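Long-range contact in Alpha/beta hydrolase fold-3 domain-containing protein (Enterococcus faecalis, PDB 2QRU), which is of unknown function but adopts an alpha/beta hydrolase fold and is probably a hydrolase: residues N129-R143 with S215-S229. Sequence-based numbering, arbitrary orientation.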
loop_
_atom_site.group_PDB
_atom_site.type_symbol
_atom_site.label_atom_id
_atom_site.label_comp_id
_atom_site.label_asym_id
_atom_site.label_seq_id
_atom_site.Cartn_x
_atom_site.Cartn_y
_atom_site.Cartn_z
ATOM N N ASN A 129 -5.597 1.335 6.267
ATOM C CA ASN A 129 -5.403 2.139 5.069
ATOM C C ASN A 129 -4.823 3.516 5.420
ATOM O O ASN A 129 -5.497 4.311 6.081
ATOM C CB ASN A 129 -6.763 2.396 4.418
ATOM C CG ASN A 129 -6.656 3.396 3.310
ATOM O OD1 ASN A 129 -5.843 3.220 2.416
ATOM N ND2 ASN A 129 -7.474 4.441 3.356
ATOM N N PHE A 130 -3.607 3.776 4.958
ATOM C CA PHE A 130 -3.013 5.122 4.973
ATOM C C PHE A 130 -3.182 5.708 3.586
ATOM O O PHE A 130 -2.416 5.353 2.672
ATOM C CB PHE A 130 -1.542 5.028 5.360
ATOM C CG PHE A 130 -1.354 4.822 6.824
ATOM C CD1 PHE A 130 -1.302 5.943 7.678
ATOM C CD2 PHE A 130 -1.202 3.564 7.345
ATOM C CE1 PHE A 130 -1.146 5.771 9.080
ATOM C CE2 PHE A 130 -1.037 3.373 8.721
ATOM C CZ PHE A 130 -1.007 4.462 9.599
ATOM N N TYR A 131 -4.218 6.553 3.429
ATOM C CA TYR A 131 -4.441 7.388 2.229
ATOM C C TYR A 131 -4.303 6.627 0.883
ATOM O O TYR A 131 -3.714 7.110 -0.097
ATOM C CB TYR A 131 -3.622 8.688 2.295
ATOM C CG TYR A 131 -2.208 8.546 2.819
ATOM C CD1 TYR A 131 -1.167 8.150 1.989
ATOM C CD2 TYR A 131 -1.917 8.801 4.166
ATOM C CE1 TYR A 131 0.154 8.029 2.479
ATOM C CE2 TYR A 131 -0.610 8.659 4.669
ATOM C CZ TYR A 131 0.412 8.276 3.828
ATOM O OH TYR A 131 1.722 8.205 4.357
ATOM N N GLY A 132 -4.902 5.434 0.870
ATOM C CA GLY A 132 -5.022 4.663 -0.381
ATOM C C GLY A 132 -6.276 5.070 -1.157
ATOM O O GLY A 132 -6.870 6.149 -0.950
ATOM N N TYR A 133 -6.698 4.160 -2.042
ATOM C CA TYR A 133 -7.791 4.429 -2.973
ATOM C C TYR A 133 -8.376 3.126 -3.479
ATOM O O TYR A 133 -7.728 2.073 -3.358
ATOM C CB TYR A 133 -7.310 5.321 -4.101
ATOM C CG TYR A 133 -5.916 5.067 -4.620
ATOM C CD1 TYR A 133 -4.800 5.710 -4.040
ATOM C CD2 TYR A 133 -5.700 4.237 -5.741
ATOM C CE1 TYR A 133 -3.495 5.500 -4.536
ATOM C CE2 TYR A 133 -4.405 4.024 -6.215
ATOM C CZ TYR A 133 -3.320 4.679 -5.634
ATOM O OH TYR A 133 -2.034 4.504 -6.121
ATOM N N THR A 134 -9.592 3.205 -4.054
ATOM C CA THR A 134 -10.371 2.016 -4.375
ATOM C C THR A 134 -10.504 1.864 -5.904
ATOM O O THR A 134 -10.989 0.844 -6.388
ATOM C CB THR A 134 -11.799 2.126 -3.777
ATOM O OG1 THR A 134 -12.343 3.405 -4.126
ATOM C CG2 THR A 134 -11.774 1.972 -2.245
ATOM N N ASP A 135 -10.078 2.888 -6.633
ATOM C CA ASP A 135 -10.089 2.875 -8.095
ATOM C C ASP A 135 -9.026 3.869 -8.569
ATOM O O ASP A 135 -8.379 4.533 -7.753
ATOM C CB ASP A 135 -11.508 3.147 -8.647
ATOM C CG ASP A 135 -11.999 4.557 -8.379
ATOM O OD1 ASP A 135 -11.249 5.520 -8.667
ATOM O OD2 ASP A 135 -13.152 4.710 -7.903
ATOM N N LEU A 136 -8.830 3.926 -9.885
ATOM C CA LEU A 136 -7.769 4.744 -10.455
ATOM C C LEU A 136 -8.325 6.006 -11.155
ATOM O O LEU A 136 -7.578 6.724 -11.844
ATOM C CB LEU A 136 -6.936 3.875 -11.422
ATOM C CG LEU A 136 -6.271 2.666 -10.724
ATOM C CD1 LEU A 136 -5.624 1.759 -11.767
ATOM C CD2 LEU A 136 -5.273 3.097 -9.670
ATOM N N GLU A 137 -9.616 6.315 -10.950
ATOM C CA GLU A 137 -10.246 7.403 -11.732
ATOM C C GLU A 137 -9.556 8.738 -11.482
ATOM O O GLU A 137 -9.446 9.569 -12.376
ATOM C CB GLU A 137 -11.733 7.541 -11.408
ATOM C CG GLU A 137 -12.509 6.290 -11.693
ATOM C CD GLU A 137 -12.396 5.886 -13.152
ATOM O OE1 GLU A 137 -12.587 6.757 -14.032
ATOM O OE2 GLU A 137 -12.085 4.709 -13.391
ATOM N N PHE A 138 -9.081 8.936 -10.251
ATOM C CA PHE A 138 -8.532 10.232 -9.865
ATOM C C PHE A 138 -7.270 10.612 -10.678
ATOM O O PHE A 138 -6.914 11.790 -10.767
ATOM C CB PHE A 138 -8.278 10.277 -8.347
ATOM C CG PHE A 138 -7.145 9.396 -7.911
ATOM C CD1 PHE A 138 -7.365 8.044 -7.692
ATOM C CD2 PHE A 138 -5.870 9.906 -7.719
ATOM C CE1 PHE A 138 -6.338 7.215 -7.335
ATOM C CE2 PHE A 138 -4.822 9.083 -7.333
ATOM C CZ PHE A 138 -5.055 7.726 -7.146
ATOM N N ILE A 139 -6.597 9.631 -11.279
ATOM C CA ILE A 139 -5.374 9.948 -12.042
ATOM C C ILE A 139 -5.691 10.582 -13.409
ATOM O O ILE A 139 -4.782 11.035 -14.114
ATOM C CB ILE A 139 -4.381 8.742 -12.191
ATOM C CG1 ILE A 139 -4.811 7.763 -13.283
ATOM C CG2 ILE A 139 -4.167 8.051 -10.839
ATOM C CD1 ILE A 139 -3.846 6.581 -13.472
ATOM N N LYS A 140 -6.980 10.620 -13.752
ATOM C CA LYS A 140 -7.438 11.281 -14.982
ATOM C C LYS A 140 -7.466 12.793 -14.789
ATOM O O LYS A 140 -7.418 13.560 -15.766
ATOM C CB LYS A 140 -8.829 10.790 -15.353
ATOM C CG LYS A 140 -8.902 9.362 -15.869
ATOM C CD LYS A 140 -10.368 8.935 -16.067
ATOM C CE LYS A 140 -10.490 7.555 -16.725
ATOM N NZ LYS A 140 -11.899 7.074 -16.742
ATOM N N GLU A 141 -7.587 13.212 -13.520
ATOM C CA GLU A 141 -7.606 14.625 -13.098
ATOM C C GLU A 141 -6.170 15.195 -13.113
ATOM O O GLU A 141 -5.231 14.512 -12.684
ATOM C CB GLU A 141 -8.201 14.769 -11.664
ATOM C CG GLU A 141 -9.664 14.244 -11.427
ATOM C CD GLU A 141 -10.039 13.928 -9.929
ATOM O OE1 GLU A 141 -9.537 14.564 -8.965
ATOM O OE2 GLU A 141 -10.873 13.022 -9.708
ATOM N N PRO A 142 -5.987 16.443 -13.609
ATOM C CA PRO A 142 -4.684 17.120 -13.492
ATOM C C PRO A 142 -4.259 17.327 -12.029
ATOM O O PRO A 142 -5.075 17.710 -11.181
ATOM C CB PRO A 142 -4.908 18.461 -14.209
ATOM C CG PRO A 142 -6.408 18.649 -14.253
ATOM C CD PRO A 142 -6.982 17.276 -14.323
ATOM N N ARG A 143 -2.999 17.015 -11.743
ATOM C CA ARG A 143 -2.406 17.240 -10.427
ATOM C C ARG A 143 -1.050 17.919 -10.613
ATOM O O ARG A 143 -0.273 17.557 -11.514
ATOM C CB ARG A 143 -2.222 15.923 -9.675
ATOM C CG ARG A 143 -3.531 15.245 -9.257
ATOM C CD ARG A 143 -3.292 13.821 -8.773
ATOM N NE ARG A 143 -2.726 12.953 -9.815
ATOM C CZ ARG A 143 -2.213 11.750 -9.576
ATOM N NH1 ARG A 143 -2.183 11.273 -8.330
ATOM N NH2 ARG A 143 -1.729 11.018 -10.577
ATOM N N SER A 215 -8.914 3.654 8.661
ATOM C CA SER A 215 -8.608 4.407 7.435
ATOM C C SER A 215 -8.309 5.855 7.793
ATOM O O SER A 215 -9.021 6.446 8.595
ATOM C CB SER A 215 -9.828 4.395 6.500
ATOM O OG SER A 215 -9.574 5.099 5.282
ATOM N N THR A 216 -7.271 6.437 7.193
ATOM C CA THR A 216 -6.860 7.803 7.525
ATOM C C THR A 216 -6.224 8.494 6.306
ATOM O O THR A 216 -5.575 7.857 5.482
ATOM C CB THR A 216 -5.859 7.787 8.725
ATOM O OG1 THR A 216 -5.463 9.127 9.049
ATOM C CG2 THR A 216 -4.587 6.955 8.382
ATOM N N ALA A 217 -6.421 9.811 6.227
ATOM C CA ALA A 217 -5.873 10.622 5.131
ATOM C C ALA A 217 -6.009 12.064 5.525
ATOM O O ALA A 217 -6.824 12.407 6.398
ATOM C CB ALA A 217 -6.632 10.384 3.835
ATOM N N SER A 218 -5.177 12.893 4.900
ATOM C CA SER A 218 -5.189 14.319 5.144
ATOM C C SER A 218 -6.189 15.034 4.250
ATOM O O SER A 218 -6.229 14.790 3.031
ATOM C CB SER A 218 -3.801 14.885 4.872
ATOM O OG SER A 218 -3.854 16.300 4.959
ATOM N N SER A 219 -6.958 15.942 4.848
ATOM C CA SER A 219 -7.883 16.816 4.094
ATOM C C SER A 219 -7.196 17.595 2.985
ATOM O O SER A 219 -7.805 17.873 1.942
ATOM C CB SER A 219 -8.601 17.790 5.030
ATOM O OG SER A 219 -7.707 18.688 5.699
ATOM N N SER A 220 -5.915 17.883 3.205
ATOM C CA SER A 220 -5.087 18.672 2.289
ATOM C C SER A 220 -4.322 17.839 1.262
ATOM O O SER A 220 -3.506 18.355 0.503
ATOM C CB SER A 220 -4.108 19.492 3.122
ATOM O OG SER A 220 -4.796 20.539 3.769
ATOM N N ASP A 221 -4.604 16.530 1.233
ATOM C CA ASP A 221 -3.991 15.640 0.258
ATOM C C ASP A 221 -4.268 16.095 -1.184
ATOM O O ASP A 221 -5.421 16.070 -1.644
ATOM C CB ASP A 221 -4.545 14.224 0.453
ATOM C CG ASP A 221 -3.682 13.147 -0.194
ATOM O OD1 ASP A 221 -3.065 13.448 -1.265
ATOM O OD2 ASP A 221 -3.663 12.006 0.360
ATOM N N GLU A 222 -3.194 16.441 -1.896
ATOM C CA GLU A 222 -3.282 16.873 -3.300
ATOM C C GLU A 222 -3.009 15.751 -4.302
ATOM O O GLU A 222 -3.209 15.951 -5.514
ATOM C CB GLU A 222 -2.242 17.971 -3.555
ATOM C CG GLU A 222 -2.318 19.109 -2.568
ATOM C CD GLU A 222 -2.980 20.322 -3.149
ATOM O OE1 GLU A 222 -4.016 20.157 -3.834
ATOM O OE2 GLU A 222 -2.464 21.437 -2.923
ATOM N N GLU A 223 -2.568 14.594 -3.807
ATOM C CA GLU A 223 -2.188 13.454 -4.659
ATOM C C GLU A 223 -3.297 12.389 -4.809
ATOM O O GLU A 223 -3.438 11.780 -5.872
ATOM C CB GLU A 223 -0.890 12.828 -4.133
ATOM C CG GLU A 223 0.233 13.846 -3.917
ATOM C CD GLU A 223 1.569 13.222 -3.575
ATOM O OE1 GLU A 223 1.828 12.085 -4.006
ATOM O OE2 GLU A 223 2.379 13.884 -2.884
ATOM N N VAL A 224 -4.068 12.168 -3.743
ATOM C CA VAL A 224 -5.236 11.291 -3.758
ATOM C C VAL A 224 -6.367 12.023 -3.022
ATOM O O VAL A 224 -6.167 12.433 -1.870
ATOM C CB VAL A 224 -4.930 9.962 -2.983
ATOM C CG1 VAL A 224 -6.169 9.046 -2.930
ATOM C CG2 VAL A 224 -3.695 9.242 -3.565
ATOM N N PRO A 225 -7.538 12.212 -3.672
ATOM C CA PRO A 225 -8.639 12.892 -2.984
ATOM C C PRO A 225 -9.007 12.114 -1.718
ATOM O O PRO A 225 -9.208 10.889 -1.776
ATOM C CB PRO A 225 -9.778 12.889 -4.022
ATOM C CG PRO A 225 -9.078 12.684 -5.347
ATOM C CD PRO A 225 -7.890 11.858 -5.070
ATOM N N PHE A 226 -9.085 12.803 -0.575
ATOM C CA PHE A 226 -9.307 12.051 0.677
ATOM C C PHE A 226 -10.709 11.467 0.820
ATOM O O PHE A 226 -10.953 10.642 1.714
ATOM C CB PHE A 226 -8.791 12.804 1.932
ATOM C CG PHE A 226 -9.761 13.785 2.557
ATOM C CD1 PHE A 226 -10.477 14.717 1.792
ATOM C CD2 PHE A 226 -9.897 13.807 3.940
ATOM C CE1 PHE A 226 -11.323 15.651 2.444
ATOM C CE2 PHE A 226 -10.712 14.750 4.602
ATOM C CZ PHE A 226 -11.436 15.640 3.849
ATOM N N ARG A 227 -11.597 11.802 -0.134
ATOM C CA ARG A 227 -12.885 11.090 -0.188
ATOM C C ARG A 227 -12.669 9.569 -0.282
ATOM O O ARG A 227 -13.546 8.763 0.120
ATOM C CB ARG A 227 -13.746 11.588 -1.349
ATOM C CG ARG A 227 -13.106 11.355 -2.731
ATOM C CD ARG A 227 -14.123 11.589 -3.888
ATOM N NE ARG A 227 -13.477 11.349 -5.186
ATOM C CZ ARG A 227 -13.355 10.139 -5.768
ATOM N NH1 ARG A 227 -13.865 9.027 -5.191
ATOM N NH2 ARG A 227 -12.737 10.039 -6.958
ATOM N N TYR A 228 -11.550 9.144 -0.875
ATOM C CA TYR A 228 -11.332 7.686 -0.977
ATOM C C TYR A 228 -11.214 7.056 0.406
ATOM O O TYR A 228 -11.806 6.005 0.672
ATOM C CB TYR A 228 -10.060 7.381 -1.753
ATOM C CG TYR A 228 -10.301 7.469 -3.264
ATOM C CD1 TYR A 228 -10.983 6.459 -3.945
ATOM C CD2 TYR A 228 -9.855 8.569 -3.977
ATOM C CE1 TYR A 228 -11.224 6.536 -5.351
ATOM C CE2 TYR A 228 -10.079 8.652 -5.398
ATOM C CZ TYR A 228 -10.771 7.630 -6.061
ATOM O OH TYR A 228 -10.971 7.727 -7.458
ATOM N N SER A 229 -10.386 7.678 1.252
ATOM C CA SER A 229 -10.223 7.126 2.592
ATOM C C SER A 229 -11.493 7.256 3.427
ATOM O O SER A 229 -11.737 6.432 4.294
ATOM C CB SER A 229 -8.996 7.741 3.285
ATOM O OG SER A 229 -7.810 7.281 2.647
HETATM O O HOH W 1 -7.519 8.521 0.328
HETATM O O HOH W 2 -14.220 7.076 -7.282
#
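The ring of Tyr-228 is the main bump of this contact and lies in a hollow lined by Gly-132 to Asp-135 and Phe-138. Tyr-133 CB sits over one ring face, 4.0 Å from the ring centroid of Tyr-228, a CH-pi contact. Arg-227 NH1 lies above the opposite face, toward its rim. Thr-134 OG1 lies at the ring edge, 3.3 Å from Tyr-228 CD1. At the far end Tyr-228 OH donates to Asp-135 OD1 at 2.5 Å, on the syn side but tilted out of the carboxylate plane. Glu-137 N reaches the same oxygen from the other face of the carboxylate, closing an Asx turn. Phe-138 CG stands between its backbone N and carbonyl carbon (chi1 70°), which brings the ring obliquely against Tyr-228, Pro-225 and Val-224. Val-224 CG2 also meets Tyr-133 CD1 at 3.7 Å. The two segments leave neighbouring parallel strands, 127-130 and 213-218, of the central alpha/beta hydrolase sheet; Tyr-228 stands on helix 227-235. Asp-221 OD2 is hydrogen-bonded to His-249 ND1, consistent with the acid of a Ser-His-Asp triad with Ser-104. Asp-221 OD1 accepts from Glu-223 N and Val-224 N, which hold the carboxylate in place. Tyr-131 CB packs on Ala-217 CB at 3.8 Å, while its OH bonds Asp-250 and Leu-252. Where strand 127-130 runs out, Asn-129 ND2 donates to Ser-215 OG in its amide plane and, more bent (132°), to Ser-229 OG on the helix. Thr-216 CG2 meets the Phe-130 ring obliquely, nearest CD1, on the other side of the sheet from Asn-129. Arg-143 NH1 reaches the carbonyl Glu-223 O at 2.8 Å, in the carbonyl plane.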